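Local coordinates for periplasmic binding protein component of an ABC type zinc uptake transporter (Synechocystis sp., PDB 2OV3) that binds zinc as the periplasmic solute-binding component of an ABC transporter and probably delivers it to the membrane permease for uptake, at residues A[200-205]-A[224-229]; A[21-26]-A[129-134]. All blocks are in the same frame, centred on the assembly; numbering follows the deposited sequence.

From the N terminus, the chain enters the first four-stranded parallel sheet, and contact 2 forms where the turn after helix 10-20 leads into its outer strand 24-28. The loop it closes, 102 residues long, takes in strands 54-57 and 78-81 of this sheet and returns along helix 106-123 to the start of the long helix 128-153. The chain then enters the second parallel sheet, where contact 1 closes a short loop of 18 residues around strand 208-212, joining helices 193-204 and 218-227. The two contacts follow in series, neither nesting nor crossing. Their centres are about 47 Å apart on opposite sides of the chain's centre, and both lie away from the zinc held by H37, H101 and H165.

Contact 1: residues A[200-205]-A[224-229]; sequences TAKENN and AAEIGA
I227 meets the neighbouring helix with two of its carbons at once: CD1 and CG2 each come within 3.5 Å of CB of A201, the methyl filling the fork of the branched side chain. Because chi1 of I227 (-50°) sets CG2 opposite the backbone N, CG2 also reaches K202, lying 4.0 Å from its CG. K202 runs extended beyond CG and crosses I227 obliquely, carrying its amine toward E226; NZ and OE1 of E226 remain 4.0 Å apart, a long salt bridge on the exposed side. Helices 193-204 and 218-227 flank strand 208-212 in sequence and pack on the same four-stranded parallel sheet (order 2-1-3-4) of this alpha/beta lobe, as in chelatase-like folds, where A201 and I227 both rest on I162 of strand 160-163. Cutting I227 back to an alanine is likely to open a gap over I162 and leave the A201 methyl without the two carbons that meet it. Both helices end in Schellman motifs, with N205 and G228 at positive phi; at the second, A229 N bonds to A224 O at 2.9 Å. Near these ends a water accepts from N205 ND2 at 3.1 Å and donates weakly to I227 O.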
loop_
_atom_site.group_PDB
_atom_site.type_symbol
_atom_site.label_atom_id
_atom_site.label_comp_id
_atom_site.label_asym_id
_atom_site.label_seq_id
_atom_site.Cartn_x
_atom_site.Cartn_y
_atom_site.Cartn_z
ATOM N N THR A 200 -5.307 -16.608 20.722
ATOM C CA THR A 200 -4.524 -17.239 19.675
ATOM C C THR A 200 -3.103 -16.698 19.737
ATOM O O THR A 200 -2.129 -17.441 19.604
ATOM C CB THR A 200 -5.130 -16.951 18.298
ATOM O OG1 THR A 200 -6.361 -17.672 18.164
ATOM C CG2 THR A 200 -4.169 -17.368 17.192
ATOM N N ALA A 201 -3.004 -15.392 19.954
ATOM C CA ALA A 201 -1.719 -14.717 20.049
ATOM C C ALA A 201 -0.909 -15.263 21.225
ATOM O O ALA A 201 0.246 -15.635 21.060
ATOM C CB ALA A 201 -1.934 -13.213 20.210
ATOM N N LYS A 202 -1.510 -15.303 22.410
ATOM C CA LYS A 202 -0.804 -15.813 23.581
ATOM C C LYS A 202 -0.244 -17.220 23.357
ATOM O O LYS A 202 0.908 -17.493 23.689
ATOM C CB LYS A 202 -1.719 -15.840 24.805
ATOM C CG LYS A 202 -2.146 -14.482 25.309
ATOM C CD LYS A 202 -2.949 -14.627 26.592
ATOM C CE LYS A 202 -3.315 -13.265 27.161
ATOM N NZ LYS A 202 -3.988 -13.354 28.493
ATOM N N GLU A 203 -1.063 -18.104 22.793
ATOM C CA GLU A 203 -0.644 -19.476 22.542
ATOM C C GLU A 203 0.436 -19.599 21.481
ATOM O O GLU A 203 1.210 -20.552 21.502
ATOM C CB GLU A 203 -1.834 -20.333 22.136
ATOM C CG GLU A 203 -2.884 -20.470 23.206
ATOM C CD GLU A 203 -4.226 -20.889 22.632
ATOM O OE1 GLU A 203 -5.202 -20.959 23.415
ATOM O OE2 GLU A 203 -4.297 -21.140 21.403
ATOM N N ASN A 204 0.494 -18.654 20.549
ATOM C CA ASN A 204 1.521 -18.720 19.517
ATOM C C ASN A 204 2.678 -17.829 19.912
ATOM O O ASN A 204 3.643 -17.659 19.163
ATOM C CB ASN A 204 0.987 -18.277 18.158
ATOM C CG ASN A 204 -0.043 -19.227 17.604
ATOM O OD1 ASN A 204 0.169 -20.445 17.550
ATOM N ND2 ASN A 204 -1.164 -18.680 17.173
ATOM N N ASN A 205 2.575 -17.268 21.107
ATOM C CA ASN A 205 3.598 -16.376 21.638
ATOM C C ASN A 205 3.863 -15.179 20.724
ATOM O O ASN A 205 5.019 -14.786 20.521
ATOM C CB ASN A 205 4.907 -17.136 21.858
ATOM C CG ASN A 205 5.892 -16.356 22.724
ATOM O OD1 ASN A 205 7.097 -16.633 22.725
ATOM N ND2 ASN A 205 5.377 -15.379 23.474
ATOM N N ALA A 224 -2.381 -5.405 22.805
ATOM C CA ALA A 224 -0.992 -5.692 23.118
ATOM C C ALA A 224 -0.782 -5.935 24.612
ATOM O O ALA A 224 -0.114 -6.891 25.008
ATOM C CB ALA A 224 -0.109 -4.543 22.645
ATOM N N ALA A 225 -1.345 -5.057 25.435
ATOM C CA ALA A 225 -1.238 -5.179 26.877
ATOM C C ALA A 225 -1.732 -6.555 27.311
ATOM O O ALA A 225 -1.052 -7.250 28.056
ATOM C CB ALA A 225 -2.058 -4.094 27.555
ATOM N N GLU A 226 -2.908 -6.946 26.835
ATOM C CA GLU A 226 -3.480 -8.236 27.181
ATOM C C GLU A 226 -2.673 -9.437 26.711
ATOM O O GLU A 226 -2.648 -10.471 27.375
ATOM C CB GLU A 226 -4.899 -8.359 26.631
ATOM C CG GLU A 226 -5.977 -7.901 27.593
ATOM C CD GLU A 226 -5.849 -8.533 28.970
ATOM O OE1 GLU A 226 -5.654 -9.771 29.042
ATOM O OE2 GLU A 226 -5.946 -7.786 29.982
ATOM N N ILE A 227 -2.022 -9.316 25.566
ATOM C CA ILE A 227 -1.246 -10.427 25.050
ATOM C C ILE A 227 0.159 -10.430 25.637
ATOM O O ILE A 227 0.890 -11.416 25.528
ATOM C CB ILE A 227 -1.124 -10.355 23.524
ATOM C CG1 ILE A 227 -2.506 -10.153 22.898
ATOM C CG2 ILE A 227 -0.482 -11.637 23.007
ATOM C CD1 ILE A 227 -2.477 -9.984 21.392
ATOM N N GLY A 228 0.531 -9.318 26.257
ATOM C CA GLY A 228 1.857 -9.212 26.822
ATOM C C GLY A 228 2.868 -8.890 25.736
ATOM O O GLY A 228 4.050 -9.173 25.876
ATOM N N ALA A 229 2.418 -8.295 24.640
ATOM C CA ALA A 229 3.346 -7.970 23.563
ATOM C C ALA A 229 3.614 -6.468 23.453
ATOM O O ALA A 229 3.026 -5.662 24.174
ATOM C CB ALA A 229 2.817 -8.508 22.244
HETATM O O HOH W 1 2.832 -13.888 24.517
#

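Contact 2: residues A[21-26]-A[129-134]; sequences GDLVRV and DQYEAN
The Y131 ring and the Q130 amide both meet the isobutyl group of L23, which comes to the ring obliquely, CD1 being 3.9 Å from CZ of Y131. At the phenol end, OH of Y131 lies 3.7 Å from CB of L23, so CB and CD1 both stand near the hydroxyl oxygen. That hydroxyl is hydrogen-bonded to D124 OD2, which ties the outer end of the ring to the turn before helix 128-153. The Q130 amide approaches with its nitrogen, NE2 standing 3.6 Å from L23 CD1, and the two side chains cross at about a right angle. Its CG sits beside the backbone N (chi1 -56°) and the chain is extended from there, which takes the amide out to the leucine. CD1 of L23 is thus shared between phenol and amide, while N127 borders the leucine from the loop. One turn further along the helix, ND2 of N134 comes no nearer than 4.4 Å to the N of G21; its polar partner is I19 O, near the end of helix 10-20. G21, at positive phi, leads from that helix into the short 3-10 segment 22-23; the backbone of L23 also bonds to M3, at the start of strand 3-7. This is helix-against-turn packing at the edge of an alpha/beta lobe, where the long helix characteristic of cluster 9 solute-binding proteins, which spans both lobes, meets the first helix-to-strand connection of the N-terminal one.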
loop_
_atom_site.group_PDB
_atom_site.type_symbol
_atom_site.label_atom_id
_atom_site.label_comp_id
_atom_site.label_asym_id
_atom_site.label_seq_id
_atom_site.Cartn_x
_atom_site.Cartn_y
_atom_site.Cartn_z
ATOM N N GLY A 21 10.807 11.067 -13.561
ATOM C CA GLY A 21 11.900 11.993 -13.335
ATOM C C GLY A 21 11.404 13.423 -13.361
ATOM O O GLY A 21 10.344 13.721 -12.812
ATOM N N ASP A 22 12.163 14.305 -14.013
ATOM C CA ASP A 22 11.803 15.723 -14.113
ATOM C C ASP A 22 10.811 15.985 -15.239
ATOM O O ASP A 22 10.527 17.137 -15.569
ATOM C CB ASP A 22 13.065 16.583 -14.295
ATOM C CG ASP A 22 13.880 16.203 -15.532
ATOM O OD1 ASP A 22 15.066 16.606 -15.611
ATOM O OD2 ASP A 22 13.344 15.511 -16.428
ATOM N N LEU A 23 10.290 14.905 -15.822
ATOM C CA LEU A 23 9.312 15.010 -16.914
ATOM C C LEU A 23 7.888 15.020 -16.377
ATOM O O LEU A 23 6.924 15.191 -17.128
ATOM C CB LEU A 23 9.463 13.848 -17.892
ATOM C CG LEU A 23 10.830 13.671 -18.554
ATOM C CD1 LEU A 23 10.740 12.530 -19.560
ATOM C CD2 LEU A 23 11.240 14.970 -19.248
ATOM N N VAL A 24 7.761 14.817 -15.071
ATOM C CA VAL A 24 6.457 14.824 -14.446
ATOM C C VAL A 24 6.475 15.673 -13.200
ATOM O O VAL A 24 7.517 15.857 -12.573
ATOM C CB VAL A 24 5.975 13.382 -14.047
ATOM C CG1 VAL A 24 6.080 12.433 -15.243
ATOM C CG2 VAL A 24 6.787 12.851 -12.866
ATOM N N ARG A 25 5.302 16.200 -12.870
ATOM C CA ARG A 25 5.087 17.009 -11.675
ATOM C C ARG A 25 3.897 16.296 -11.045
ATOM O O ARG A 25 2.756 16.455 -11.489
ATOM C CB ARG A 25 4.719 18.452 -12.040
ATOM C CG ARG A 25 4.613 19.370 -10.826
ATOM C CD ARG A 25 4.506 20.844 -11.220
ATOM N NE ARG A 25 5.576 21.229 -12.144
ATOM C CZ ARG A 25 5.823 22.474 -12.534
ATOM N NH1 ARG A 25 5.078 23.478 -12.078
ATOM N NH2 ARG A 25 6.811 22.713 -13.391
ATOM N N VAL A 26 4.185 15.486 -10.032
ATOM C CA VAL A 26 3.171 14.692 -9.345
ATOM C C VAL A 26 2.420 15.414 -8.225
ATOM O O VAL A 26 3.019 16.153 -7.447
ATOM C CB VAL A 26 3.798 13.406 -8.714
ATOM C CG1 VAL A 26 2.704 12.530 -8.105
ATOM C CG2 VAL A 26 4.591 12.621 -9.758
ATOM N N ASP A 129 11.766 6.936 -24.536
ATOM C CA ASP A 129 13.001 6.283 -24.116
ATOM C C ASP A 129 13.324 6.463 -22.637
ATOM O O ASP A 129 13.666 5.492 -21.960
ATOM C CB ASP A 129 14.194 6.764 -24.961
ATOM C CG ASP A 129 14.500 8.247 -24.775
ATOM O OD1 ASP A 129 13.606 9.070 -25.054
ATOM O OD2 ASP A 129 15.636 8.586 -24.365
ATOM N N GLN A 130 13.228 7.696 -22.136
ATOM C CA GLN A 130 13.529 7.964 -20.728
ATOM C C GLN A 130 12.599 7.154 -19.820
ATOM O O GLN A 130 13.024 6.623 -18.793
ATOM C CB GLN A 130 13.417 9.465 -20.417
ATOM C CG GLN A 130 14.309 10.331 -21.299
ATOM C CD GLN A 130 14.520 11.757 -20.778
ATOM O OE1 GLN A 130 14.880 12.654 -21.547
ATOM N NE2 GLN A 130 14.316 11.967 -19.480
ATOM N N TYR A 131 11.337 7.044 -20.223
ATOM C CA TYR A 131 10.351 6.288 -19.469
ATOM C C TYR A 131 10.737 4.817 -19.412
ATOM O O TYR A 131 10.822 4.236 -18.329
ATOM C CB TYR A 131 8.966 6.450 -20.102
ATOM C CG TYR A 131 8.415 7.860 -19.979
ATOM C CD1 TYR A 131 7.955 8.553 -21.098
ATOM C CD2 TYR A 131 8.384 8.512 -18.747
ATOM C CE1 TYR A 131 7.483 9.861 -20.992
ATOM C CE2 TYR A 131 7.916 9.815 -18.634
ATOM C CZ TYR A 131 7.469 10.485 -19.757
ATOM O OH TYR A 131 7.021 11.779 -19.650
ATOM N N GLU A 132 10.979 4.214 -20.573
ATOM C CA GLU A 132 11.355 2.802 -20.623
ATOM C C GLU A 132 12.670 2.582 -19.897
ATOM O O GLU A 132 12.901 1.524 -19.313
ATOM C CB GLU A 132 11.493 2.324 -22.068
ATOM C CG GLU A 132 10.213 2.382 -22.877
ATOM C CD GLU A 132 10.292 1.549 -24.132
ATOM O OE1 GLU A 132 9.247 1.374 -24.802
ATOM O OE2 GLU A 132 11.400 1.064 -24.456
ATOM N N ALA A 133 13.536 3.585 -19.931
ATOM C CA ALA A 133 14.820 3.467 -19.265
ATOM C C ALA A 133 14.624 3.528 -17.758
ATOM O O ALA A 133 15.053 2.630 -17.033
ATOM C CB ALA A 133 15.753 4.582 -19.722
ATOM N N ASN A 134 13.984 4.594 -17.290
ATOM C CA ASN A 134 13.732 4.755 -15.869
ATOM C C ASN A 134 13.010 3.515 -15.339
ATOM O O ASN A 134 13.287 3.052 -14.237
ATOM C CB ASN A 134 12.900 6.026 -15.620
ATOM C CG ASN A 134 13.698 7.303 -15.872
ATOM O OD1 ASN A 134 14.923 7.314 -15.747
ATOM N ND2 ASN A 134 13.009 8.382 -16.203
#